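Gamma-hexachlorocyclohexane dehydrochlorinase (Sphingomonas paucimobilis, PDB 3A76) catalyses two successive dehydrochlorinations of the pollutant lindane (gamma-hexachlorocyclohexane), first to gamma-pentachlorocyclohexene and then to a tetrachlorocyclohexadiene. Local coordinates at residues Q34-D39 with D135-R140; D39-V44 with S147-C152; V114-N119 with Q125-A130; E101-S104 with V108-I111. One frame throughout, in Å; residues are numbered along the deposited sequence.

Contact 1 of 4, residues Q34-D39 with D135-R140; sequences QDLYSD and DEYERR
L36 and Y37 of helix 22-45 meet Y137 and D135 of strand 125-140 where the long N-terminal helix packs on the curved sheet of this SnoaL-like domain. The two short axes approach to 10.8 Å at 126° between their N-to-C directions, a spacing at which side chains alone make the contact. L36 and Y137 pass antiparallel, each alongside the other, and methyl CD1 of L36 reaches CD2 of the Y137 ring at 3.6 Å. Its approach to that ring is oblique. The Y137 side chain has CG anti to its carbonyl carbon, which carries the ring over to L36 and its hydroxyl on to the next residue, Y37. Y37 differs, with CG anti to the backbone N (chi1 -175°), and the CD2 side of its ring edge is presented to the strand. That edge receives two oxygens near the ring plane: OH of Y137 stands 3.7 Å from CD2 of Y37, and OD1 of D135 4.0 Å from the same carbon. The strong polar partner of D135 is R149 on strand 143-158, which forms a salt bridge with OD1; the tyrosine edge therefore borders an ion pair. All four touching residues are buried. Ring and carboxylate planes of Y37 and D135 stand 64° apart, and CE2 of Y37 lies 4.1 Å from OD1 of D135.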
loop_
_atom_site.group_PDB
_atom_site.type_symbol
_atom_site.label_atom_id
_atom_site.label_comp_id
_atom_site.label_asym_id
_atom_site.label_seq_id
_atom_site.Cartn_x
_atom_site.Cartn_y
_atom_site.Cartn_z
ATOM N N GLN B 34 2.157 -1.690 12.878
ATOM C CA GLN B 34 1.490 -1.290 11.628
ATOM C C GLN B 34 0.845 0.080 11.785
ATOM O O GLN B 34 1.048 0.962 10.947
ATOM C CB GLN B 34 0.443 -2.320 11.196
ATOM C CG GLN B 34 1.012 -3.524 10.432
ATOM C CD GLN B 34 0.068 -4.726 10.392
ATOM O OE1 GLN B 34 -1.154 -4.580 10.239
ATOM N NE2 GLN B 34 0.635 -5.925 10.532
ATOM N N ASP B 35 0.099 0.246 12.879
ATOM C CA ASP B 35 -0.519 1.534 13.245
ATOM C C ASP B 35 0.470 2.644 13.495
ATOM O O ASP B 35 0.205 3.796 13.128
ATOM C CB ASP B 35 -1.403 1.368 14.460
ATOM C CG ASP B 35 -2.660 0.652 14.137
ATOM O OD1 ASP B 35 -2.928 0.483 12.937
ATOM O OD2 ASP B 35 -3.379 0.257 15.072
ATOM N N LEU B 36 1.616 2.302 14.091
ATOM C CA LEU B 36 2.716 3.260 14.224
ATOM C C LEU B 36 3.186 3.712 12.853
ATOM O O LEU B 36 3.306 4.902 12.588
ATOM C CB LEU B 36 3.893 2.653 15.014
ATOM C CG LEU B 36 3.747 2.451 16.531
ATOM C CD1 LEU B 36 5.039 1.841 17.074
ATOM C CD2 LEU B 36 3.399 3.770 17.238
ATOM N N TYR B 37 3.440 2.738 11.986
ATOM C CA TYR B 37 3.926 2.972 10.631
ATOM C C TYR B 37 2.955 3.874 9.829
ATOM O O TYR B 37 3.373 4.862 9.233
ATOM C CB TYR B 37 4.141 1.607 9.969
ATOM C CG TYR B 37 4.763 1.613 8.601
ATOM C CD1 TYR B 37 3.961 1.579 7.451
ATOM C CD2 TYR B 37 6.160 1.608 8.444
ATOM C CE1 TYR B 37 4.536 1.563 6.195
ATOM C CE2 TYR B 37 6.738 1.604 7.206
ATOM C CZ TYR B 37 5.928 1.572 6.081
ATOM O OH TYR B 37 6.500 1.573 4.832
ATOM N N SER B 38 1.672 3.549 9.838
ATOM C CA SER B 38 0.667 4.397 9.172
ATOM C C SER B 38 0.562 5.803 9.804
ATOM O O SER B 38 0.711 6.806 9.100
ATOM C CB SER B 38 -0.687 3.695 9.163
ATOM O OG SER B 38 -0.567 2.471 8.477
ATOM N N ASP B 39 0.357 5.866 11.132
ATOM C CA ASP B 39 0.286 7.153 11.880
ATOM C C ASP B 39 1.357 8.150 11.501
ATOM O O ASP B 39 1.086 9.342 11.393
ATOM C CB ASP B 39 0.390 6.935 13.384
ATOM C CG ASP B 39 -0.867 6.372 13.983
ATOM O OD1 ASP B 39 -1.933 6.519 13.360
ATOM O OD2 ASP B 39 -0.786 5.778 15.079
ATOM N N ASP B 135 13.580 0.874 10.309
ATOM C CA ASP B 135 12.973 1.258 11.562
ATOM C C ASP B 135 13.337 0.302 12.690
ATOM O O ASP B 135 13.633 -0.882 12.460
ATOM C CB ASP B 135 11.438 1.281 11.427
ATOM C CG ASP B 135 10.936 2.323 10.438
ATOM O OD1 ASP B 135 9.848 2.101 9.856
ATOM O OD2 ASP B 135 11.600 3.362 10.256
ATOM N N GLU B 136 13.292 0.840 13.906
ATOM C CA GLU B 136 13.338 0.050 15.121
ATOM C C GLU B 136 12.177 0.483 15.968
ATOM O O GLU B 136 11.912 1.682 16.087
ATOM C CB GLU B 136 14.623 0.310 15.889
ATOM C CG GLU B 136 15.896 -0.191 15.233
ATOM C CD GLU B 136 17.117 0.194 16.052
ATOM O OE1 GLU B 136 18.203 0.350 15.468
ATOM O OE2 GLU B 136 16.970 0.376 17.285
ATOM N N TYR B 137 11.490 -0.494 16.547
ATOM C CA TYR B 137 10.370 -0.250 17.457
ATOM C C TYR B 137 10.666 -0.827 18.844
ATOM O O TYR B 137 11.315 -1.865 18.978
ATOM C CB TYR B 137 9.065 -0.856 16.912
ATOM C CG TYR B 137 8.721 -0.412 15.512
ATOM C CD1 TYR B 137 9.154 -1.139 14.397
ATOM C CD2 TYR B 137 7.973 0.741 15.298
ATOM C CE1 TYR B 137 8.840 -0.731 13.093
ATOM C CE2 TYR B 137 7.659 1.162 14.007
ATOM C CZ TYR B 137 8.092 0.428 12.907
ATOM O OH TYR B 137 7.769 0.865 11.636
ATOM N N GLU B 138 10.177 -0.151 19.873
ATOM C CA GLU B 138 10.466 -0.550 21.238
ATOM C C GLU B 138 9.206 -0.546 22.082
ATOM O O GLU B 138 8.439 0.427 22.065
ATOM C CB GLU B 138 11.509 0.389 21.841
ATOM C CG GLU B 138 12.019 0.006 23.212
ATOM C CD GLU B 138 13.246 0.811 23.587
ATOM O OE1 GLU B 138 14.252 0.753 22.840
ATOM O OE2 GLU B 138 13.198 1.510 24.617
ATOM N N ARG B 139 9.009 -1.635 22.819
ATOM C CA ARG B 139 7.873 -1.765 23.719
ATOM C C ARG B 139 8.305 -1.494 25.163
ATOM O O ARG B 139 9.147 -2.211 25.720
ATOM C CB ARG B 139 7.270 -3.157 23.594
ATOM C CG ARG B 139 5.881 -3.302 24.178
ATOM C CD ARG B 139 5.806 -4.648 24.841
ATOM N NE ARG B 139 4.614 -5.408 24.499
ATOM C CZ ARG B 139 4.643 -6.626 23.953
ATOM N NH1 ARG B 139 5.800 -7.224 23.682
ATOM N NH2 ARG B 139 3.510 -7.255 23.687
ATOM N N ARG B 140 7.742 -0.442 25.749
ATOM C CA ARG B 140 7.973 -0.111 27.146
ATOM C C ARG B 140 6.641 -0.063 27.874
ATOM O O ARG B 140 5.838 0.846 27.636
ATOM C CB ARG B 140 8.666 1.245 27.290
ATOM C CG ARG B 140 9.970 1.399 26.540
ATOM C CD ARG B 140 10.474 2.816 26.669
ATOM N NE ARG B 140 11.571 3.095 25.747
ATOM C CZ ARG B 140 12.207 4.263 25.649
ATOM N NH1 ARG B 140 11.875 5.298 26.415
ATOM N NH2 ARG B 140 13.185 4.398 24.766
#

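Contact 2 of 4, residues D39-V44 with S147-C152; sequences DKLIAV and SKRNAC
The side chain of K40 bends twice, at chi2 (-141°) and chi3 (91°), and that of R149 once, at chi3 (-75°); these turns bring the lysine's outer carbons against one end of the guanidinium. The two chains reach out head-on, one from the helix and one from the strand. NH2 of R149 has the outer lysine atoms about it: CE of K40 is 3.6 Å away and NZ 3.5 Å, the latter at the edge of the guanidinium and in its plane. CD of K40 comes still nearer, oblique to that plane, but its 3.1 Å to NH2 is tight and the exact value doubtful. NZ and NH2 are both donors and are not hydrogen-bonded to each other; NH1 of R149 has its partner in D135. L41 adds a lighter touch, its CD1 standing 4.1 Å from NH2 of R149 at the guanidinium edge, with the two side chains roughly perpendicular.

Within the SnoaL-like domain the helix lies across the concave side of the sheet, and this contact ties the second half of helix 22-45 to strand 143-158 near the middle of the chain. F133 on strand 125-140 makes a cation-pi contact with R149, and W62 on strand 60-64 touches both K40 and R149. The same stretch of helix borders the active site: the L41 side chain is about 3 Å from that of H93, the inferred proton acceptor, and about 4 Å from that of D45, while the K40 side chain is about 6 Å from a bound spermidine.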
loop_
_atom_site.group_PDB
_atom_site.type_symbol
_atom_site.label_atom_id
_atom_site.label_comp_id
_atom_site.label_asym_id
_atom_site.label_seq_id
_atom_site.Cartn_x
_atom_site.Cartn_y
_atom_site.Cartn_z
ATOM N N ASP B 39 0.357 5.866 11.132
ATOM C CA ASP B 39 0.286 7.153 11.880
ATOM C C ASP B 39 1.357 8.150 11.501
ATOM O O ASP B 39 1.086 9.342 11.393
ATOM C CB ASP B 39 0.390 6.935 13.384
ATOM C CG ASP B 39 -0.867 6.372 13.983
ATOM O OD1 ASP B 39 -1.933 6.519 13.360
ATOM O OD2 ASP B 39 -0.786 5.778 15.079
ATOM N N LYS B 40 2.585 7.679 11.313
ATOM C CA LYS B 40 3.643 8.612 10.997
ATOM C C LYS B 40 3.295 9.319 9.713
ATOM O O LYS B 40 3.382 10.536 9.633
ATOM C CB LYS B 40 5.021 7.941 10.866
ATOM C CG LYS B 40 6.132 8.904 11.276
ATOM C CD LYS B 40 7.367 8.840 10.435
ATOM C CE LYS B 40 7.285 9.835 9.286
ATOM N NZ LYS B 40 8.454 9.680 8.385
ATOM N N LEU B 41 2.905 8.535 8.709
ATOM C CA LEU B 41 2.581 9.055 7.386
ATOM C C LEU B 41 1.357 9.989 7.419
ATOM O O LEU B 41 1.402 11.101 6.898
ATOM C CB LEU B 41 2.362 7.881 6.431
ATOM C CG LEU B 41 3.555 7.268 5.679
ATOM C CD1 LEU B 41 4.972 7.677 6.173
ATOM C CD2 LEU B 41 3.385 5.769 5.553
ATOM N N ILE B 42 0.289 9.536 8.058
ATOM C CA ILE B 42 -0.946 10.323 8.193
ATOM C C ILE B 42 -0.670 11.664 8.879
ATOM O O ILE B 42 -1.147 12.719 8.426
ATOM C CB ILE B 42 -2.026 9.525 8.973
ATOM C CG1 ILE B 42 -2.471 8.307 8.147
ATOM C CG2 ILE B 42 -3.241 10.428 9.327
ATOM C CD1 ILE B 42 -3.054 7.154 8.966
ATOM N N ALA B 43 0.129 11.622 9.950
ATOM C CA ALA B 43 0.384 12.812 10.748
ATOM C C ALA B 43 1.160 13.832 9.943
ATOM O O ALA B 43 0.930 15.035 10.070
ATOM C CB ALA B 43 1.121 12.460 12.033
ATOM N N VAL B 44 2.063 13.353 9.102
ATOM C CA VAL B 44 2.829 14.241 8.242
ATOM C C VAL B 44 1.936 14.840 7.138
ATOM O O VAL B 44 2.009 16.034 6.844
ATOM C CB VAL B 44 4.041 13.510 7.613
ATOM C CG1 VAL B 44 4.564 14.287 6.415
ATOM C CG2 VAL B 44 5.147 13.284 8.649
ATOM N N SER B 147 11.613 3.568 18.063
ATOM C CA SER B 147 12.893 3.820 18.706
ATOM C C SER B 147 13.810 4.506 17.706
ATOM O O SER B 147 14.670 5.313 18.075
ATOM C CB SER B 147 13.529 2.516 19.165
ATOM O OG SER B 147 14.944 2.653 19.141
ATOM N N LYS B 148 13.635 4.172 16.433
ATOM C CA LYS B 148 14.442 4.770 15.383
ATOM C C LYS B 148 13.674 4.704 14.072
ATOM O O LYS B 148 12.792 3.853 13.898
ATOM C CB LYS B 148 15.789 4.040 15.254
ATOM C CG LYS B 148 16.963 4.923 14.854
ATOM C CD LYS B 148 18.324 4.236 15.098
ATOM C CE LYS B 148 18.743 4.216 16.586
ATOM N NZ LYS B 148 19.190 5.539 17.121
ATOM N N ARG B 149 14.011 5.626 13.171
ATOM C CA ARG B 149 13.599 5.568 11.783
ATOM C C ARG B 149 14.698 6.177 10.959
ATOM O O ARG B 149 15.108 7.305 11.223
ATOM C CB ARG B 149 12.274 6.331 11.521
ATOM C CG ARG B 149 12.049 6.687 10.026
ATOM C CD ARG B 149 10.580 6.811 9.618
ATOM N NE ARG B 149 9.932 5.506 9.513
ATOM C CZ ARG B 149 8.680 5.287 9.100
ATOM N NH1 ARG B 149 8.227 4.039 9.061
ATOM N NH2 ARG B 149 7.876 6.288 8.729
ATOM N N ASN B 150 15.177 5.431 9.966
ATOM C CA ASN B 150 15.952 6.039 8.886
ATOM C C ASN B 150 15.130 6.033 7.588
ATOM O O ASN B 150 14.531 5.020 7.211
ATOM C CB ASN B 150 17.321 5.355 8.710
ATOM C CG ASN B 150 18.171 6.000 7.627
ATOM O OD1 ASN B 150 18.077 5.638 6.450
ATOM N ND2 ASN B 150 19.024 6.949 8.022
ATOM N N ALA B 151 15.095 7.182 6.931
ATOM C CA ALA B 151 14.409 7.333 5.676
ATOM C C ALA B 151 15.466 7.625 4.646
ATOM O O ALA B 151 16.206 8.592 4.759
ATOM C CB ALA B 151 13.412 8.465 5.751
ATOM N N CYS B 152 15.520 6.771 3.634
ATOM C CA CYS B 152 16.506 6.876 2.585
ATOM C C CYS B 152 15.745 6.997 1.277
ATOM O O CYS B 152 14.937 6.126 0.953
ATOM C CB CYS B 152 17.379 5.613 2.586
ATOM S SG CYS B 152 18.524 5.486 1.200
#

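Contact 3 of 4, residues V114-N119 with Q125-A130; sequences VLLLGN and QSILIA
OG of S126 has two partners: it is hydrogen-bonded to the backbone N of F164, and it donates across the strand pair to OD1 of N119 at a very short 2.4 Å whose exact value is doubtful. The amide's other end, ND2 of N119, bonds to the carbonyl O of F164, so the loop holding F164 fixes both side chains of this non-hydrogen-bonded pair.

Strands 107-120 and 125-140 form a beta hairpin here, antiparallel at 168°. Two hydrogen-bonded pairs carry the backbone: N of L116 donates to O of I129 at 2.9 Å, almost straight at 178°, and N of I129 returns the bond to O of L116 at 2.8 Å; G118 and I127 repeat the exchange. On the sheet face with L116, that side chain and I129 run abreast, CD2 of L116 being 3.8 Å from CD1 of I129. L115, L117 and L128 occupy the other face. There CG of L128 meets CD2 of L115 at 3.6 Å and CD2 of L117 at 4.0 Å, so the two leucines of strand 107-120 on this face bear on L128. This face enters the trimer interface, where L115 and L117 pack on L115 of the second subunit and L128 on F164 of the third.

The L116 face turns inward, its side chain about 4 Å from bound spermidine. The hairpin lies between two further strands of the sheet: L116 touches H93 of strand 88-102 on one side, and I129 packs on T153 and F156 of strand 143-158 on the other.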
loop_
_atom_site.group_PDB
_atom_site.type_symbol
_atom_site.label_atom_id
_atom_site.label_comp_id
_atom_site.label_asym_id
_atom_site.label_seq_id
_atom_site.Cartn_x
_atom_site.Cartn_y
_atom_site.Cartn_z
ATOM N N VAL B 114 7.973 3.492 0.711
ATOM C CA VAL B 114 6.970 4.547 0.625
ATOM C C VAL B 114 7.003 5.174 -0.739
ATOM O O VAL B 114 8.067 5.377 -1.309
ATOM C CB VAL B 114 7.118 5.644 1.748
ATOM C CG1 VAL B 114 8.417 6.455 1.593
ATOM C CG2 VAL B 114 5.875 6.571 1.794
ATOM N N LEU B 115 5.820 5.475 -1.249
ATOM C CA LEU B 115 5.672 6.318 -2.422
ATOM C C LEU B 115 5.050 7.630 -1.973
ATOM O O LEU B 115 3.937 7.648 -1.397
ATOM C CB LEU B 115 4.807 5.601 -3.459
ATOM C CG LEU B 115 4.725 5.996 -4.938
ATOM C CD1 LEU B 115 3.367 6.573 -5.262
ATOM C CD2 LEU B 115 5.897 6.846 -5.453
ATOM N N LEU B 116 5.784 8.717 -2.219
ATOM C CA LEU B 116 5.346 10.065 -1.889
ATOM C C LEU B 116 5.076 10.886 -3.139
ATOM O O LEU B 116 5.957 11.039 -3.995
ATOM C CB LEU B 116 6.390 10.800 -1.027
ATOM C CG LEU B 116 6.173 12.287 -0.651
ATOM C CD1 LEU B 116 6.904 12.659 0.608
ATOM C CD2 LEU B 116 6.615 13.257 -1.764
ATOM N N LEU B 117 3.869 11.437 -3.213
ATOM C CA LEU B 117 3.503 12.449 -4.215
ATOM C C LEU B 117 3.204 13.765 -3.510
ATOM O O LEU B 117 2.481 13.784 -2.519
ATOM C CB LEU B 117 2.259 12.005 -4.978
ATOM C CG LEU B 117 2.274 10.627 -5.609
ATOM C CD1 LEU B 117 0.895 10.291 -6.187
ATOM C CD2 LEU B 117 3.355 10.573 -6.665
ATOM N N GLY B 118 3.754 14.866 -4.017
ATOM C CA GLY B 118 3.523 16.165 -3.403
ATOM C C GLY B 118 3.768 17.357 -4.295
ATOM O O GLY B 118 4.253 17.219 -5.406
ATOM N N ASN B 119 3.397 18.535 -3.806
ATOM C CA ASN B 119 3.759 19.778 -4.481
ATOM C C ASN B 119 4.720 20.571 -3.616
ATOM O O ASN B 119 4.380 20.947 -2.497
ATOM C CB ASN B 119 2.530 20.642 -4.806
ATOM C CG ASN B 119 1.815 20.198 -6.061
ATOM O OD1 ASN B 119 2.426 20.036 -7.109
ATOM N ND2 ASN B 119 0.501 20.027 -5.963
ATOM N N GLN B 125 6.146 22.919 -7.566
ATOM C CA GLN B 125 6.579 21.812 -8.399
ATOM C C GLN B 125 6.105 20.489 -7.802
ATOM O O GLN B 125 6.279 20.242 -6.605
ATOM C CB GLN B 125 8.111 21.831 -8.535
ATOM C CG GLN B 125 8.707 20.658 -9.287
ATOM C CD GLN B 125 8.382 20.684 -10.766
ATOM O OE1 GLN B 125 9.014 21.410 -11.540
ATOM N NE2 GLN B 125 7.402 19.880 -11.174
ATOM N N SER B 126 5.495 19.667 -8.655
ATOM C CA SER B 126 5.009 18.352 -8.297
ATOM C C SER B 126 6.137 17.340 -8.313
ATOM O O SER B 126 6.896 17.277 -9.275
ATOM C CB SER B 126 3.922 17.918 -9.274
ATOM O OG SER B 126 2.754 18.666 -9.051
ATOM N N ILE B 127 6.241 16.547 -7.250
ATOM C CA ILE B 127 7.297 15.535 -7.168
ATOM C C ILE B 127 6.805 14.158 -6.825
ATOM O O ILE B 127 5.787 13.998 -6.159
ATOM C CB ILE B 127 8.431 15.879 -6.140
ATOM C CG1 ILE B 127 7.869 16.498 -4.860
ATOM C CG2 ILE B 127 9.499 16.745 -6.782
ATOM C CD1 ILE B 127 8.829 16.374 -3.716
ATOM N N LEU B 128 7.559 13.174 -7.299
ATOM C CA LEU B 128 7.460 11.798 -6.845
ATOM C C LEU B 128 8.767 11.422 -6.099
ATOM O O LEU B 128 9.876 11.684 -6.579
ATOM C CB LEU B 128 7.188 10.870 -8.036
ATOM C CG LEU B 128 6.991 9.368 -7.854
ATOM C CD1 LEU B 128 6.183 8.832 -9.020
ATOM C CD2 LEU B 128 8.343 8.610 -7.716
ATOM N N ILE B 129 8.619 10.826 -4.921
ATOM C CA ILE B 129 9.744 10.296 -4.169
ATOM C C ILE B 129 9.481 8.817 -3.835
ATOM O O ILE B 129 8.374 8.450 -3.434
ATOM C CB ILE B 129 10.011 11.151 -2.879
ATOM C CG1 ILE B 129 10.517 12.542 -3.271
ATOM C CG2 ILE B 129 11.010 10.468 -1.914
ATOM C CD1 ILE B 129 10.407 13.583 -2.179
ATOM N N ALA B 130 10.481 7.972 -4.048
ATOM C CA ALA B 130 10.435 6.602 -3.555
ATOM C C ALA B 130 11.505 6.479 -2.491
ATOM O O ALA B 130 12.678 6.796 -2.734
ATOM C CB ALA B 130 10.672 5.607 -4.671
#

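Contact 4 of 4, residues E101-S104 with V108-I111; sequences EFVS and VNGI
V108 faces F102 across an antiparallel non-hydrogen-bonded pair. CB of V108 lies 3.6 Å from the carbonyl O of E101. With chi1 at -37°, CG1 is anti to the carbonyl carbon and sits over one face of the F102 phenyl ring, offset toward its rim. This is a CH-pi contact: CG1 of V108 is 3.5 Å from the centroid of the F102 ring and 17° off the ring normal. Its closest ring atom is CD2 of F102, at 3.4 Å. The two side chains run alongside each other.

On the opposite sheet face E101 and N109 are likewise neighbours, their carboxylate and amide planes 69° apart. CG2 of V103 reaches ND2 of N109 at 3.5 Å. In the backbone, N of E101 donates to O of N109, and N of N109 answers to O of E101. F102 further packs on R26, S29 and R30 of helix 22-45, and V108 on I33, which puts their side of the hairpin against the helix. V103 and S104 form a classic beta bulge opposite the start of strand 107-120, at the corner where strand 88-102 ends, next to the turn of this beta hairpin.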
loop_
_atom_site.group_PDB
_atom_site.type_symbol
_atom_site.label_atom_id
_atom_site.label_comp_id
_atom_site.label_asym_id
_atom_site.label_seq_id
_atom_site.Cartn_x
_atom_site.Cartn_y
_atom_site.Cartn_z
ATOM N N GLU B 101 10.906 -7.964 11.783
ATOM C CA GLU B 101 11.752 -9.005 12.377
ATOM C C GLU B 101 11.783 -8.774 13.885
ATOM O O GLU B 101 12.317 -7.770 14.354
ATOM C CB GLU B 101 13.168 -8.946 11.795
ATOM C CG GLU B 101 14.099 -10.100 12.201
ATOM C CD GLU B 101 15.582 -9.777 11.975
ATOM O OE1 GLU B 101 15.921 -8.587 11.736
ATOM O OE2 GLU B 101 16.414 -10.718 12.045
ATOM N N PHE B 102 11.168 -9.687 14.637
ATOM C CA PHE B 102 11.187 -9.609 16.092
ATOM C C PHE B 102 12.553 -10.040 16.642
ATOM O O PHE B 102 12.904 -11.228 16.612
ATOM C CB PHE B 102 10.063 -10.458 16.689
ATOM C CG PHE B 102 8.742 -9.735 16.793
ATOM C CD1 PHE B 102 7.908 -9.604 15.672
ATOM C CD2 PHE B 102 8.329 -9.187 18.007
ATOM C CE1 PHE B 102 6.681 -8.934 15.763
ATOM C CE2 PHE B 102 7.104 -8.520 18.112
ATOM C CZ PHE B 102 6.279 -8.389 16.985
ATOM N N VAL B 103 13.331 -9.063 17.110
ATOM C CA VAL B 103 14.612 -9.333 17.763
ATOM C C VAL B 103 14.316 -9.985 19.114
ATOM O O VAL B 103 14.831 -11.060 19.430
ATOM C CB VAL B 103 15.464 -8.049 17.914
ATOM C CG1 VAL B 103 16.612 -8.260 18.900
ATOM C CG2 VAL B 103 16.007 -7.625 16.563
ATOM N N SER B 104 13.457 -9.334 19.888
ATOM C CA SER B 104 12.941 -9.895 21.120
ATOM C C SER B 104 11.472 -9.489 21.247
ATOM O O SER B 104 10.962 -8.732 20.412
ATOM C CB SER B 104 13.760 -9.391 22.308
ATOM O OG SER B 104 13.684 -7.980 22.445
ATOM N N VAL B 108 11.772 -4.778 17.779
ATOM C CA VAL B 108 11.629 -5.213 16.391
ATOM C C VAL B 108 12.337 -4.292 15.418
ATOM O O VAL B 108 12.362 -3.063 15.590
ATOM C CB VAL B 108 10.128 -5.439 15.937
ATOM C CG1 VAL B 108 9.283 -6.027 17.058
ATOM C CG2 VAL B 108 9.507 -4.164 15.419
ATOM N N ASN B 109 12.929 -4.895 14.397
ATOM C CA ASN B 109 13.404 -4.134 13.266
ATOM C C ASN B 109 12.325 -4.171 12.187
ATOM O O ASN B 109 11.604 -5.158 12.053
ATOM C CB ASN B 109 14.737 -4.678 12.748
ATOM C CG ASN B 109 15.820 -4.716 13.835
ATOM O OD1 ASN B 109 15.830 -3.903 14.772
ATOM N ND2 ASN B 109 16.737 -5.671 13.710
ATOM N N GLY B 110 12.190 -3.078 11.448
ATOM C CA GLY B 110 11.245 -3.032 10.356
ATOM C C GLY B 110 11.879 -2.441 9.138
ATOM O O GLY B 110 12.741 -1.568 9.239
ATOM N N ILE B 111 11.487 -2.958 7.981
ATOM C CA ILE B 111 11.697 -2.257 6.704
ATOM C C ILE B 111 10.324 -1.965 6.066
ATOM O O ILE B 111 9.356 -2.689 6.287
ATOM C CB ILE B 111 12.607 -3.027 5.693
ATOM C CG1 ILE B 111 12.276 -4.518 5.684
ATOM C CG2 ILE B 111 14.106 -2.783 5.982
ATOM C CD1 ILE B 111 12.925 -5.265 4.551
#

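Overall arrangement
Contacts 1 and 2 share D39 and follow one another along helix 22-45, their centres 9 Å apart; their segments alternate in sequence, and the D135-R149 salt bridge joins them. Contacts 4 and 3 come in series, both nested in the chain enclosed by contacts 1 and 2, and they lie on opposite ends of strand 107-120, with centres 28 Å apart on opposite sides of the chain's centre. Contact 4 is 10 Å from contact 1, joined to it by backbone bonds between strands 107-120 and 125-140. One sheet thus carries all four: the helix runs from one end to its middle, contacts 1 and 2 also reach the second subunit, and contact 3, bordering the active site, meets both others.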